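Local coordinates for thioredoxin-like protein (Bacteroides caccae ATCC 43185, PDB 4YOD), which is of unknown function but, with its thioredoxin fold and a CxxC pair at a helix start, probably acts as a thiol-disulfide oxidoreductase, at residues N156-Y159 against A165-S168. Residues are numbered along the deposited sequence; the frame is centred on the assembly and turned at random.
Sequences NFTY and AQGS
Tyr-159 and Gly-167 form an antiparallel hydrogen-bonded pair: Tyr-159 N donates to Gly-167 O (2.9 Å) and Gly-167 N to Tyr-159 O (3.2 Å). Next to it, Thr-158 and Ser-168 make a non-hydrogen-bonded pair, with Thr-158 CA 3.3 Å from Gly-167 O in a CA-H...O contact. With chi1 at 60°, CG of Tyr-159 is tucked between the two backbone branches, which turns the ring across the partner strand. Gly-167 CA lies under one ring face, 4.1 Å from the centroid, a CH-pi contact; glycine, having no side chain, lets the ring lie close over the strand. Beyond the ring, a water sits 2.7 Å from Tyr-159 OH and donates to Ser-168 O at 2.8 Å, adding a water-mediated link to the two backbone bonds. Replacing Tyr-159 with an alanine is likely to uncover Gly-167 and leave this water without its phenolic partner. On the other sheet face, Thr-158 CG2 meets the amide end of Gln-166, 4.0 Å from NE2, which is hydrogen-bonded to Thr-160 OG1. Asn-156 OD1 lies 3.7 Å from Ser-168 CB while accepting from Tyr-170 N. Phe-157 and Tyr-159 both pack on Leu-214 and Ile-216 of strand 211-217, so this two-stranded beta hairpin lies against the central mixed sheet of the thioredoxin-like fold, preceding in the chain strand 176-181, the first strand of that sheet.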
loop_
_atom_site.group_PDB
_atom_site.type_symbol
_atom_site.label_atom_id
_atom_site.label_comp_id
_atom_site.label_asym_id
_atom_site.label_seq_id
_atom_site.Cartn_x
_atom_site.Cartn_y
_atom_site.Cartn_z
ATOM N N ASN A 156 15.040 -2.693 10.450
ATOM C CA ASN A 156 15.224 -3.433 11.701
ATOM C C ASN A 156 14.737 -2.622 12.899
ATOM O O ASN A 156 14.784 -1.392 12.880
ATOM C CB ASN A 156 16.701 -3.801 11.896
ATOM C CG ASN A 156 16.925 -4.756 13.035
ATOM O OD1 ASN A 156 16.103 -5.641 13.320
ATOM N ND2 ASN A 156 17.991 -4.541 13.758
ATOM N N PHE A 157 14.251 -3.313 13.931
ATOM C CA PHE A 157 13.760 -2.693 15.167
ATOM C C PHE A 157 13.852 -3.711 16.284
ATOM O O PHE A 157 13.821 -4.916 16.020
ATOM C CB PHE A 157 12.313 -2.153 15.024
ATOM C CG PHE A 157 11.280 -3.222 14.726
ATOM C CD1 PHE A 157 10.628 -3.891 15.758
ATOM C CD2 PHE A 157 10.996 -3.593 13.414
ATOM C CE1 PHE A 157 9.697 -4.908 15.483
ATOM C CE2 PHE A 157 10.061 -4.601 13.141
ATOM C CZ PHE A 157 9.425 -5.256 14.176
ATOM N N THR A 158 13.921 -3.212 17.524
ATOM C CA THR A 158 13.969 -3.979 18.771
ATOM C C THR A 158 12.563 -4.094 19.348
ATOM O O THR A 158 11.855 -3.090 19.453
ATOM C CB THR A 158 14.925 -3.278 19.752
ATOM O OG1 THR A 158 16.194 -3.125 19.116
ATOM C CG2 THR A 158 15.088 -4.034 21.079
ATOM N N TYR A 159 12.153 -5.316 19.706
ATOM C CA TYR A 159 10.853 -5.567 20.328
ATOM C C TYR A 159 11.070 -6.087 21.755
ATOM O O TYR A 159 12.132 -6.660 22.060
ATOM C CB TYR A 159 9.987 -6.542 19.496
ATOM C CG TYR A 159 10.601 -7.909 19.280
ATOM C CD1 TYR A 159 10.481 -8.910 20.242
ATOM C CD2 TYR A 159 11.286 -8.208 18.107
ATOM C CE1 TYR A 159 11.053 -10.165 20.053
ATOM C CE2 TYR A 159 11.846 -9.466 17.897
ATOM C CZ TYR A 159 11.726 -10.444 18.874
ATOM O OH TYR A 159 12.283 -11.682 18.675
ATOM N N ALA A 165 12.186 -9.618 28.066
ATOM C CA ALA A 165 13.243 -10.090 27.175
ATOM C C ALA A 165 13.179 -9.331 25.863
ATOM O O ALA A 165 12.083 -9.026 25.384
ATOM C CB ALA A 165 13.092 -11.585 26.932
ATOM N N GLN A 166 14.346 -8.993 25.299
ATOM C CA GLN A 166 14.396 -8.235 24.056
ATOM C C GLN A 166 15.005 -9.047 22.909
ATOM O O GLN A 166 15.781 -9.979 23.126
ATOM C CB GLN A 166 15.162 -6.916 24.245
ATOM C CG GLN A 166 14.458 -5.920 25.167
ATOM C CD GLN A 166 14.999 -4.519 25.031
ATOM O OE1 GLN A 166 16.211 -4.278 25.073
ATOM N NE2 GLN A 166 14.104 -3.554 24.883
ATOM N N GLY A 167 14.609 -8.673 21.697
ATOM C CA GLY A 167 15.067 -9.263 20.450
ATOM C C GLY A 167 14.945 -8.250 19.336
ATOM O O GLY A 167 14.301 -7.210 19.511
ATOM N N SER A 168 15.558 -8.540 18.185
ATOM C CA SER A 168 15.451 -7.663 17.031
ATOM C C SER A 168 14.844 -8.430 15.847
ATOM O O SER A 168 14.942 -9.659 15.787
ATOM C CB SER A 168 16.804 -7.061 16.670
ATOM O OG SER A 168 17.624 -7.946 15.924
HETATM O O HOH W 1 14.880 -11.537 17.899
#